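PDB 3FTJ: macrolide export ATP-binding/permease protein MacB from Actinobacillus actinomycetemcomitans, which probably exports macrolides across the inner membrane using ATP, as part of the tripartite MacAB-TdeA efflux system, its periplasmic region forming this chain. Local coordinates for residues Gly60-Gly65 and Lys126-Asn131; Ser103-Val108 and Tyr160-Asn165; Leu109-Lys114 and Ile138-Asp143. All coordinates share one frame; numbering follows the deposited sequence.

Interaction 1: Gly60-Gly65 and Lys126-Asn131; sequences GILVVG and KTVIFN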
ATOM      1  N   GLY A  60      -1.938  15.091   5.319  1.00 19.19           N
ATOM      2  CA  GLY A  60      -1.629  16.159   6.250  1.00 17.90           C
ATOM      3  C   GLY A  60      -0.765  17.253   5.657  1.00 19.37           C
ATOM      4  O   GLY A  60      -0.703  17.412   4.438  1.00 20.21           O
ATOM      5  N   ILE A  61      -0.096  18.004   6.528  1.00 16.24           N
ATOM      6  CA  ILE A  61       0.683  19.156   6.108  1.00 16.18           C
ATOM      7  C   ILE A  61       2.156  18.816   6.084  1.00 18.77           C
ATOM      8  O   ILE A  61       2.712  18.352   7.081  1.00 20.11           O
ATOM      9  CB  ILE A  61       0.426  20.383   7.022  1.00 19.48           C
ATOM     10  CG1 ILE A  61      -0.954  20.973   6.745  1.00 20.23           C
ATOM     11  CG2 ILE A  61       1.451  21.470   6.764  1.00 19.57           C
ATOM     12  CD1 ILE A  61      -2.093  20.075   7.105  1.00 26.79           C
ATOM     13  N   LEU A  62       2.778  19.033   4.932  1.00 21.02           N
ATOM     14  CA  LEU A  62       4.191  18.729   4.745  1.00 19.77           C
ATOM     15  C   LEU A  62       4.978  20.023   4.648  1.00 21.45           C
ATOM     16  O   LEU A  62       4.749  20.828   3.741  1.00 20.61           O
ATOM     17  CB  LEU A  62       4.381  17.932   3.452  1.00 15.33           C
ATOM     18  CG  LEU A  62       5.655  17.111   3.248  1.00 22.56           C
ATOM     19  CD1 LEU A  62       5.863  16.821   1.777  1.00 22.65           C
ATOM     20  CD2 LEU A  62       6.850  17.834   3.788  1.00 28.99           C
ATOM     21  N   VAL A  63       5.906  20.225   5.577  1.00 21.20           N
ATOM     22  CA  VAL A  63       6.817  21.363   5.505  1.00 18.38           C
ATOM     23  C   VAL A  63       8.157  20.926   4.906  1.00 24.19           C
ATOM     24  O   VAL A  63       8.724  19.888   5.287  1.00 18.31           O
ATOM     25  CB  VAL A  63       7.058  21.998   6.890  1.00 22.45           C
ATOM     26  CG1 VAL A  63       8.219  22.995   6.830  1.00 20.90           C
ATOM     27  CG2 VAL A  63       5.789  22.658   7.409  1.00 20.24           C
ATOM     28  N   VAL A  64       8.645  21.700   3.941  1.00 18.46           N
ATOM     29  CA  VAL A  64       9.941  21.428   3.338  1.00 16.82           C
ATOM     30  C   VAL A  64      10.695  22.735   3.233  1.00 21.42           C
ATOM     31  O   VAL A  64      10.325  23.612   2.450  1.00 16.93           O
ATOM     32  CB  VAL A  64       9.803  20.843   1.940  1.00 18.67           C
ATOM     33  CG1 VAL A  64      11.182  20.448   1.391  1.00 20.19           C
ATOM     34  CG2 VAL A  64       8.840  19.649   1.957  1.00 22.63           C
ATOM     35  N   GLY A  65      11.752  22.868   4.024  1.00 20.10           N
ATOM     36  CA  GLY A  65      12.464  24.127   4.102  1.00 20.94           C
ATOM     37  C   GLY A  65      11.509  25.173   4.629  1.00 22.91           C
ATOM     38  O   GLY A  65      11.005  25.058   5.741  1.00 23.12           O
ATOM     39  N   LYS A 126      17.571  15.209   2.148  1.00 20.01           N
ATOM     40  CA  LYS A 126      16.837  16.332   2.719  1.00 23.14           C
ATOM     41  C   LYS A 126      15.657  15.918   3.595  1.00 21.20           C
ATOM     42  O   LYS A 126      15.099  14.832   3.440  1.00 20.48           O
ATOM     43  CB  LYS A 126      16.429  17.316   1.631  1.00 26.65           C
ATOM     44  CG  LYS A 126      17.575  18.265   1.310  1.00 27.71           C
ATOM     45  CD  LYS A 126      17.487  18.792  -0.087  1.00 31.94           C
ATOM     46  CE  LYS A 126      18.800  19.425  -0.482  1.00 27.13           C
ATOM     47  NZ  LYS A 126      18.684  20.096  -1.797  1.00 33.14           N
ATOM     48  N   THR A 127      15.303  16.783   4.542  1.00 20.19           N
ATOM     49  CA  THR A 127      14.275  16.453   5.523  1.00 19.04           C
ATOM     50  C   THR A 127      12.943  17.090   5.179  1.00 23.15           C
ATOM     51  O   THR A 127      12.878  18.278   4.848  1.00 23.38           O
ATOM     52  CB  THR A 127      14.700  16.874   6.937  1.00 21.45           C
ATOM     53  OG1 THR A 127      15.799  16.054   7.365  1.00 20.93           O
ATOM     54  CG2 THR A 127      13.551  16.716   7.907  1.00 17.22           C
ATOM     55  N   VAL A 128      11.888  16.279   5.218  1.00 20.26           N
ATOM     56  CA  VAL A 128      10.530  16.769   5.042  1.00 18.74           C
ATOM     57  C   VAL A 128       9.760  16.487   6.331  1.00 22.62           C
ATOM     58  O   VAL A 128       9.963  15.456   6.972  1.00 21.52           O
ATOM     59  CB  VAL A 128       9.818  16.115   3.843  1.00 23.63           C
ATOM     60  CG1 VAL A 128      10.660  16.266   2.570  1.00 24.66           C
ATOM     61  CG2 VAL A 128       9.526  14.655   4.122  1.00 21.99           C
ATOM     62  N   ILE A 129       8.892  17.414   6.722  1.00 21.32           N
ATOM     63  CA  ILE A 129       8.194  17.316   7.993  1.00 18.86           C
ATOM     64  C   ILE A 129       6.703  17.103   7.773  1.00 19.70           C
ATOM     65  O   ILE A 129       6.008  17.974   7.239  1.00 19.05           O
ATOM     66  CB  ILE A 129       8.417  18.585   8.843  1.00 19.67           C
ATOM     67  CG1 ILE A 129       9.908  18.851   9.017  1.00 23.84           C
ATOM     68  CG2 ILE A 129       7.749  18.453  10.192  1.00 20.20           C
ATOM     69  CD1 ILE A 129      10.199  20.018   9.936  1.00 26.85           C
ATOM     70  N   PHE A 130       6.217  15.936   8.177  1.00 17.46           N
ATOM     71  CA  PHE A 130       4.798  15.620   8.065  1.00 18.93           C
ATOM     72  C   PHE A 130       4.107  15.759   9.429  1.00 22.17           C
ATOM     73  O   PHE A 130       4.474  15.084  10.400  1.00 17.90           O
ATOM     74  CB  PHE A 130       4.611  14.212   7.499  1.00 17.56           C
ATOM     75  CG  PHE A 130       3.175  13.838   7.256  1.00 18.34           C
ATOM     76  CD1 PHE A 130       2.559  14.144   6.058  1.00 16.76           C
ATOM     77  CD2 PHE A 130       2.445  13.189   8.232  1.00 18.26           C
ATOM     78  CE1 PHE A 130       1.240  13.803   5.839  1.00 17.76           C
ATOM     79  CE2 PHE A 130       1.124  12.847   8.016  1.00 18.18           C
ATOM     80  CZ  PHE A 130       0.527  13.153   6.815  1.00 18.62           C
ATOM     81  N   ASN A 131       3.114  16.645   9.501  1.00 18.47           N
ATOM     82  CA  ASN A 131       2.425  16.919  10.764  1.00 21.44           C
ATOM     83  C   ASN A 131       3.396  16.992  11.948  1.00 21.17           C
ATOM     84  O   ASN A 131       3.181  16.353  12.990  1.00 20.32           O
ATOM     85  CB  ASN A 131       1.324  15.882  11.027  1.00 18.59           C
ATOM     86  CG  ASN A 131       0.049  16.165  10.231  1.00 24.03           C
ATOM     87  OD1 ASN A 131      -0.920  15.409  10.304  1.00 28.27           O
ATOM     88  ND2 ASN A 131       0.045  17.261   9.475  1.00 18.27           N
TER
HETATM   89  O   HOH W   1      12.441  20.775   6.048  1.00 19.42           O
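In Leu-62 and Phe-130, a non-hydrogen-bonded pair across two antiparallel strands, the first torsions set CG trans to the amide nitrogen (chi1 -160° and -176°), and both side chains then bend back toward the opposite strand. Leu-62 reaches along the sheet with its CD2 branch, which presses on Val-128 CB at 3.4 Å, tighter than an ordinary van der Waals contact; the two side chains run aslant to one another. Phe-130 sends its ring toward the start of the other strand, where CE1 lies 3.5 Å from Gly-60 N and CZ approaches the same backbone; with no side chain on Gly-60, the ring can come this near. Beside Leu-62, Val-64 runs alongside Val-128, with Val-64 CG2 3.9 Å from Val-128 CG1. Three backbone hydrogen bonds hold the strands together. Val-63 and Ile-129 form the hydrogen-bonded pair, with Val-63 N to Ile-129 O at 2.8 Å and Ile-129 N to Val-63 O at 2.9 Å, while Asn-131 N reaches Ile-61 O at 3.0 Å just beyond the strand end. At the other end a water molecule takes over: it accepts from Gly-65 N at 3.0 Å and donates to Thr-127 O at 2.8 Å, extending the link after direct pairing has stopped. The buried Leu-62 and Val-128 also meet Leu-156 of strand 155-159, and Ile-117 of helix 111-118 packs on Leu-62 and Val-64. Val-63 and Ile-129 occupy the opposite, partly exposed face. The arrangement is a twisted antiparallel strand pair within the mixed sheet of the MacB-like periplasmic core domain, apolar on its buried face.

Interaction 2: Ser103-Val108 and Tyr160-Asn165; sequences SNQVVV and YSTVLN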
ATOM      1  N   SER A 103      11.796   0.978  12.339  1.00 22.93           N
ATOM      2  CA  SER A 103      10.838   2.075  12.245  1.00 23.66           C
ATOM      3  C   SER A 103      11.559   3.391  11.953  1.00 21.32           C
ATOM      4  O   SER A 103      11.375   4.376  12.659  1.00 22.41           O
ATOM      5  CB  SER A 103      10.038   2.197  13.547  1.00 23.47           C
ATOM      6  OG  SER A 103       9.235   1.041  13.759  1.00 27.66           O
ATOM      7  N   ASN A 104      12.385   3.393  10.913  1.00 18.09           N
ATOM      8  CA  ASN A 104      13.156   4.574  10.552  1.00 19.93           C
ATOM      9  C   ASN A 104      12.264   5.635   9.925  1.00 22.50           C
ATOM     10  O   ASN A 104      11.368   5.322   9.128  1.00 16.99           O
ATOM     11  CB  ASN A 104      14.281   4.211   9.575  1.00 21.03           C
ATOM     12  CG  ASN A 104      15.482   3.575  10.261  1.00 24.70           C
ATOM     13  OD1 ASN A 104      16.334   2.974   9.609  1.00 26.22           O
ATOM     14  ND2 ASN A 104      15.549   3.699  11.576  1.00 25.53           N
ATOM     15  N   GLN A 105      12.517   6.892  10.280  1.00 21.60           N
ATOM     16  CA  GLN A 105      11.787   8.009   9.693  1.00 18.80           C
ATOM     17  C   GLN A 105      12.432   8.391   8.374  1.00 18.79           C
ATOM     18  O   GLN A 105      13.128   9.404   8.261  1.00 18.84           O
ATOM     19  CB  GLN A 105      11.729   9.190  10.658  1.00 17.36           C
ATOM     20  CG  GLN A 105      10.836   8.904  11.856  1.00 20.98           C
ATOM     21  CD  GLN A 105      11.070   9.852  13.023  1.00 25.17           C
ATOM     22  OE1 GLN A 105      10.991   9.449  14.176  1.00 29.60           O
ATOM     23  NE2 GLN A 105      11.358  11.113  12.726  1.00 19.60           N
ATOM     24  N   VAL A 106      12.230   7.533   7.385  1.00 17.03           N
ATOM     25  CA  VAL A 106      12.741   7.776   6.049  1.00 18.75           C
ATOM     26  C   VAL A 106      11.570   7.755   5.095  1.00 18.94           C
ATOM     27  O   VAL A 106      10.565   7.090   5.348  1.00 19.35           O
ATOM     28  CB  VAL A 106      13.777   6.703   5.613  1.00 19.18           C
ATOM     29  CG1 VAL A 106      15.045   6.790   6.477  1.00 16.36           C
ATOM     30  CG2 VAL A 106      13.169   5.312   5.680  1.00 18.08           C
ATOM     31  N   VAL A 107      11.690   8.481   3.996  1.00 16.15           N
ATOM     32  CA  VAL A 107      10.599   8.534   3.051  1.00 17.19           C
ATOM     33  C   VAL A 107      11.086   8.366   1.623  1.00 19.17           C
ATOM     34  O   VAL A 107      12.187   8.802   1.265  1.00 18.29           O
ATOM     35  CB  VAL A 107       9.773   9.846   3.227  1.00 19.96           C
ATOM     36  CG1 VAL A 107      10.635  11.068   3.006  1.00 18.72           C
ATOM     37  CG2 VAL A 107       8.593   9.846   2.289  1.00 25.67           C
ATOM     38  N   VAL A 108      10.272   7.700   0.816  1.00 18.78           N
ATOM     39  CA  VAL A 108      10.526   7.600  -0.612  1.00 16.87           C
ATOM     40  C   VAL A 108       9.505   8.471  -1.344  1.00 20.86           C
ATOM     41  O   VAL A 108       8.303   8.337  -1.129  1.00 21.07           O
ATOM     42  CB  VAL A 108      10.459   6.131  -1.100  1.00 20.83           C
ATOM     43  CG1 VAL A 108      10.528   6.063  -2.614  1.00 23.09           C
ATOM     44  CG2 VAL A 108      11.588   5.305  -0.466  1.00 16.89           C
ATOM     45  N   TYR A 160       5.479   0.978   7.046  1.00 18.82           N
ATOM     46  CA  TYR A 160       4.228   0.867   7.798  1.00 17.67           C
ATOM     47  C   TYR A 160       4.481   0.968   9.300  1.00 18.47           C
ATOM     48  O   TYR A 160       3.663   1.523  10.033  1.00 18.94           O
ATOM     49  CB  TYR A 160       3.479  -0.439   7.476  1.00 16.03           C
ATOM     50  CG  TYR A 160       4.160  -1.714   7.970  1.00 16.38           C
ATOM     51  CD1 TYR A 160       4.078  -2.102   9.298  1.00 19.71           C
ATOM     52  CD2 TYR A 160       4.890  -2.521   7.098  1.00 21.45           C
ATOM     53  CE1 TYR A 160       4.713  -3.268   9.758  1.00 20.00           C
ATOM     54  CE2 TYR A 160       5.523  -3.687   7.539  1.00 21.53           C
ATOM     55  CZ  TYR A 160       5.431  -4.051   8.873  1.00 21.79           C
ATOM     56  OH  TYR A 160       6.047  -5.203   9.321  1.00 24.61           O
ATOM     57  N   SER A 161       5.614   0.430   9.750  1.00 19.28           N
ATOM     58  CA  SER A 161       5.955   0.418  11.170  1.00 18.78           C
ATOM     59  C   SER A 161       6.183   1.834  11.705  1.00 19.64           C
ATOM     60  O   SER A 161       5.670   2.204  12.763  1.00 21.03           O
ATOM     61  CB  SER A 161       7.193  -0.450  11.407  1.00 19.56           C
ATOM     62  OG  SER A 161       8.243  -0.073  10.529  1.00 19.80           O
ATOM     63  N   THR A 162       6.955   2.617  10.962  1.00 17.31           N
ATOM     64  CA  THR A 162       7.200   4.021  11.297  1.00 20.01           C
ATOM     65  C   THR A 162       5.913   4.830  11.372  1.00 19.91           C
ATOM     66  O   THR A 162       5.715   5.619  12.294  1.00 19.92           O
ATOM     67  CB  THR A 162       8.100   4.673  10.247  1.00 19.42           C
ATOM     68  OG1 THR A 162       9.233   3.830  10.017  1.00 17.51           O
ATOM     69  CG2 THR A 162       8.575   6.042  10.722  1.00 20.13           C
ATOM     70  N   VAL A 163       5.034   4.626  10.402  1.00 18.23           N
ATOM     71  CA  VAL A 163       3.796   5.387  10.332  1.00 17.79           C
ATOM     72  C   VAL A 163       2.840   4.996  11.458  1.00 21.02           C
ATOM     73  O   VAL A 163       2.223   5.852  12.085  1.00 20.37           O
ATOM     74  CB  VAL A 163       3.136   5.238   8.951  1.00 16.48           C
ATOM     75  CG1 VAL A 163       1.760   5.862   8.938  1.00 18.65           C
ATOM     76  CG2 VAL A 163       4.006   5.892   7.919  1.00 16.83           C
ATOM     77  N   LEU A 164       2.743   3.702  11.729  1.00 18.56           N
ATOM     78  CA  LEU A 164       1.889   3.214  12.796  1.00 20.30           C
ATOM     79  C   LEU A 164       2.448   3.651  14.145  1.00 21.71           C
ATOM     80  O   LEU A 164       1.723   4.153  14.987  1.00 22.38           O
ATOM     81  CB  LEU A 164       1.786   1.682  12.748  1.00 17.50           C
ATOM     82  CG  LEU A 164       0.967   1.071  11.606  1.00 20.52           C
ATOM     83  CD1 LEU A 164       1.183  -0.426  11.539  1.00 16.64           C
ATOM     84  CD2 LEU A 164      -0.523   1.403  11.765  1.00 17.77           C
ATOM     85  N   ASN A 165       3.743   3.441  14.350  1.00 23.04           N
ATOM     86  CA  ASN A 165       4.353   3.701  15.649  1.00 23.62           C
ATOM     87  C   ASN A 165       4.390   5.194  15.990  1.00 24.03           C
ATOM     88  O   ASN A 165       4.192   5.577  17.136  1.00 26.10           O
ATOM     89  CB  ASN A 165       5.762   3.091  15.723  1.00 24.20           C
ATOM     90  CG  ASN A 165       5.748   1.560  15.814  1.00 29.45           C
ATOM     91  OD1 ASN A 165       4.787   0.960  16.296  1.00 25.95           O
ATOM     92  ND2 ASN A 165       6.833   0.928  15.361  1.00 25.39           N
TER
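Thr-162, in the first turn of helix 160-168, meets Ser-103 and Asn-104 just where helix 97-102 ends in a Schellman motif, with Ser-103 as its positive-phi residue. From the helix the threonine side chain points into the bend that follows. Its CB sits 3.5 Å from Asn-104 O. The two branches then part: OG1, which stands opposite the carbonyl carbon and beside the backbone nitrogen, donates a hydrogen bond to Asn-104 O at 2.8 Å, whereas CG2, itself 3.3 Å from Asn-104 O, also meets Gln-105 CG at 3.8 Å, the two side chains crossing at about a right angle. The hydroxyl does not approach along a lone pair: it comes in above the carbonyl plane, 53° out of it, with a C=O to donor angle of 119°. Asn-104 O has a second, weak partner in Val-106 N at 2.9 Å, the bond that closes the inverse gamma turn centred on Gln-105. One carbonyl oxygen thus joins the turn leading into strand 106-110 to the start of the helix. Beyond Gln-105 CG the amide leaves the contact, NE2 donating to Pro-134 O and OE1 making a weak bond with Arg-133. Ser-103 carries the other half of the contact. Its OG is 3.5 Å from Ser-161 CB, while Ser-161 OG turns to Val-100 O in the preceding helix and Ser-103 O accepts from Lys-166 NZ. Polar bonds thus tie the end of helix 97-102 to helix 160-168 within the periplasmic core domain. One turn on from Ser-161, Asn-165 ND2 donates to Ser-103 OG at 2.9 Å, a bent bond of 136° with the hydroxyl oxygen close to the amide plane.

Interaction 3: Leu109-Lys114 and Ile138-Asp143; sequences LDESAK and IGVVSD
Leu-109 and Val-140 pair across two parallel strands, 106-110 and 133-141, where strand 106-110 leads to helix 111-118, a strand-to-helix junction of the periplasmic core domain. Leu-109 uses both backbone polar atoms: its N donates to Gly-139 O at 2.9 Å, and its O receives Val-141 N at 2.8 Å. Val-141 CG2 also settles 3.5 Å from Leu-109 O. Asp-110 is the N-cap residue: its OD2 accepts from Ser-112 N, a capping bond whose details are less certain because OD2 sits too close to a neighbouring atom in the model, while OD1 takes a bond from Asn-155 ND2 of strand 155-159. The model places this carboxylate implausibly close to that of Asp-143, so their exact relation is doubtful. Glu-111 leaves the helix start with CG trans to its backbone nitrogen and bends at chi2 (83°); the side chain crosses that of Val-140 at about a right angle, OE1 3.4 Å from Val-140 CG1. Ser-112 N makes a further, weak bond to Asp-143 OD2 at 3.1 Å, which is likewise less certain. Lys-114 sends its ammonium away to the carbonyls of Ala-119 and Glu-121, while its aliphatic part stays by Val-140, CG lying 4.1 Å from Val-140 CG2.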
ATOM      1  N   LEU A 109       9.982   9.376  -2.196  1.00 20.17           N
ATOM      2  CA  LEU A 109       9.098  10.300  -2.890  1.00 20.72           C
ATOM      3  C   LEU A 109       8.561   9.766  -4.214  1.00 27.39           C
ATOM      4  O   LEU A 109       9.200   8.975  -4.908  1.00 24.95           O
ATOM      5  CB  LEU A 109       9.787  11.641  -3.129  1.00 22.17           C
ATOM      6  CG  LEU A 109      10.241  12.419  -1.899  1.00 22.76           C
ATOM      7  CD1 LEU A 109      10.713  13.800  -2.331  1.00 24.99           C
ATOM      8  CD2 LEU A 109       9.115  12.529  -0.892  1.00 18.65           C
ATOM      9  N   ASP A 110       7.360  10.219  -4.535  1.00 24.32           N
ATOM     10  CA  ASP A 110       6.756  10.046  -5.842  1.00 31.18           C
ATOM     11  C   ASP A 110       7.478  10.970  -6.826  1.00 33.77           C
ATOM     12  O   ASP A 110       8.034  11.993  -6.433  1.00 29.27           O
ATOM     13  CB  ASP A 110       5.289  10.459  -5.722  1.00 34.83           C
ATOM     14  CG  ASP A 110       4.506  10.203  -6.957  1.00 37.76           C
ATOM     15  OD1 ASP A 110       3.586   9.355  -6.903  1.00 37.00           O
ATOM     16  OD2 ASP A 110       4.802  10.856  -7.980  1.00 49.36           O
ATOM     17  N   GLU A 111       7.475  10.609  -8.103  1.00 35.24           N
ATOM     18  CA  GLU A 111       8.075  11.442  -9.135  1.00 36.19           C
ATOM     19  C   GLU A 111       7.506  12.855  -9.066  1.00 33.38           C
ATOM     20  O   GLU A 111       8.244  13.845  -9.002  1.00 32.25           O
ATOM     21  CB  GLU A 111       7.792  10.840 -10.511  1.00 41.35           C
ATOM     22  CG  GLU A 111       8.715  11.304 -11.606  1.00 40.49           C
ATOM     23  CD  GLU A 111      10.012  10.523 -11.633  1.00 50.39           C
ATOM     24  OE1 GLU A 111      10.612  10.346 -10.550  1.00 46.64           O
ATOM     25  OE2 GLU A 111      10.431  10.093 -12.733  1.00 50.39           O
ATOM     26  N   SER A 112       6.184  12.947  -9.065  1.00 31.78           N
ATOM     27  CA  SER A 112       5.529  14.246  -9.054  1.00 31.16           C
ATOM     28  C   SER A 112       5.652  14.953  -7.701  1.00 31.39           C
ATOM     29  O   SER A 112       5.571  16.182  -7.630  1.00 27.87           O
ATOM     30  CB  SER A 112       4.065  14.123  -9.486  1.00 32.57           C
ATOM     31  OG  SER A 112       3.394  13.136  -8.726  1.00 41.84           O
ATOM     32  N   ALA A 113       5.858  14.184  -6.634  1.00 25.77           N
ATOM     33  CA  ALA A 113       6.096  14.775  -5.320  1.00 29.20           C
ATOM     34  C   ALA A 113       7.463  15.456  -5.311  1.00 27.79           C
ATOM     35  O   ALA A 113       7.598  16.595  -4.853  1.00 27.19           O
ATOM     36  CB  ALA A 113       6.014  13.716  -4.217  1.00 25.12           C
ATOM     37  N   LYS A 114       8.471  14.754  -5.828  1.00 25.72           N
ATOM     38  CA  LYS A 114       9.816  15.305  -5.950  1.00 26.70           C
ATOM     39  C   LYS A 114       9.779  16.631  -6.712  1.00 29.15           C
ATOM     40  O   LYS A 114      10.349  17.629  -6.272  1.00 30.16           O
ATOM     41  CB  LYS A 114      10.729  14.302  -6.657  1.00 28.25           C
ATOM     42  CG  LYS A 114      12.208  14.646  -6.619  1.00 30.54           C
ATOM     43  CD  LYS A 114      12.589  15.664  -7.689  1.00 36.25           C
ATOM     44  CE  LYS A 114      14.004  16.185  -7.465  1.00 40.09           C
ATOM     45  NZ  LYS A 114      14.498  17.047  -8.587  1.00 41.17           N
ATOM     46  N   ILE A 138      15.066   9.364   1.166  1.00 16.76           N
ATOM     47  CA  ILE A 138      16.115   8.412   0.812  1.00 19.88           C
ATOM     48  C   ILE A 138      16.071   8.015  -0.665  1.00 23.13           C
ATOM     49  O   ILE A 138      17.030   7.445  -1.189  1.00 21.46           O
ATOM     50  CB  ILE A 138      16.073   7.126   1.697  1.00 23.16           C
ATOM     51  CG1 ILE A 138      14.731   6.398   1.553  1.00 20.82           C
ATOM     52  CG2 ILE A 138      16.344   7.451   3.153  1.00 22.49           C
ATOM     53  CD1 ILE A 138      14.761   4.963   2.083  1.00 20.66           C
ATOM     54  N   GLY A 139      14.971   8.329  -1.341  1.00 21.34           N
ATOM     55  CA  GLY A 139      14.822   7.928  -2.724  1.00 21.39           C
ATOM     56  C   GLY A 139      13.594   8.492  -3.407  1.00 26.26           C
ATOM     57  O   GLY A 139      12.800   9.220  -2.795  1.00 21.74           O
ATOM     58  N   VAL A 140      13.447   8.139  -4.685  1.00 24.42           N
ATOM     59  CA  VAL A 140      12.364   8.615  -5.534  1.00 23.04           C
ATOM     60  C   VAL A 140      11.941   7.494  -6.473  1.00 30.01           C
ATOM     61  O   VAL A 140      12.792   6.817  -7.050  1.00 30.80           O
ATOM     62  CB  VAL A 140      12.823   9.807  -6.403  1.00 24.46           C
ATOM     63  CG1 VAL A 140      11.677  10.320  -7.269  1.00 27.65           C
ATOM     64  CG2 VAL A 140      13.363  10.918  -5.535  1.00 24.78           C
ATOM     65  N   VAL A 141      10.635   7.295  -6.623  1.00 28.27           N
ATOM     66  CA  VAL A 141      10.114   6.289  -7.544  1.00 26.76           C
ATOM     67  C   VAL A 141       9.207   6.934  -8.587  1.00 30.76           C
ATOM     68  O   VAL A 141       8.753   8.066  -8.413  1.00 28.46           O
ATOM     69  CB  VAL A 141       9.304   5.199  -6.811  1.00 29.82           C
ATOM     70  CG1 VAL A 141      10.217   4.328  -5.958  1.00 28.99           C
ATOM     71  CG2 VAL A 141       8.201   5.827  -5.965  1.00 23.62           C
ATOM     72  N   SER A 142       8.952   6.222  -9.679  1.00 29.80           N
ATOM     73  CA  SER A 142       7.972   6.681 -10.654  1.00 33.97           C
ATOM     74  C   SER A 142       6.596   6.644  -9.989  1.00 35.47           C
ATOM     75  O   SER A 142       6.401   5.934  -9.002  1.00 37.23           O
ATOM     76  CB  SER A 142       7.987   5.786 -11.885  1.00 35.40           C
ATOM     77  OG  SER A 142       7.618   4.465 -11.539  1.00 34.07           O
ATOM     78  N   ASP A 143       5.641   7.405 -10.507  1.00 37.50           N
ATOM     79  CA  ASP A 143       4.340   7.477  -9.845  1.00 44.12           C
ATOM     80  C   ASP A 143       3.281   6.525 -10.395  1.00 44.41           C
ATOM     81  O   ASP A 143       3.493   5.847 -11.399  1.00 44.45           O
ATOM     82  CB  ASP A 143       3.808   8.912  -9.813  1.00 44.13           C
ATOM     83  CG  ASP A 143       4.255   9.727 -10.993  1.00 44.95           C
ATOM     84  OD1 ASP A 143       4.295   9.176 -12.112  1.00 47.84           O
ATOM     85  OD2 ASP A 143       4.564  10.921 -10.799  1.00 44.63           O
TER

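All three contacts are partly buried and reach one mixed sheet, but none of the touching residues of interaction 3 is exposed, against one in interaction 2 and three in interaction 1. Interactions 2 and 3 share strand 106-110, one at its entry and the other at its exit: Val-106 and Val-108 pack on Ile-138, Val-108 also on Val-141, and Val-107 O probably bonds Ile-138 N. Interaction 1 touches interaction 2 through Val-128 and Val-107. Chemistry follows place: antiparallel strand pairing with apolar packing in interaction 1, side-chain hydroxyl and amide bonds between helix ends in interaction 2, and parallel strand bonds beside an acidic helix start in interaction 3.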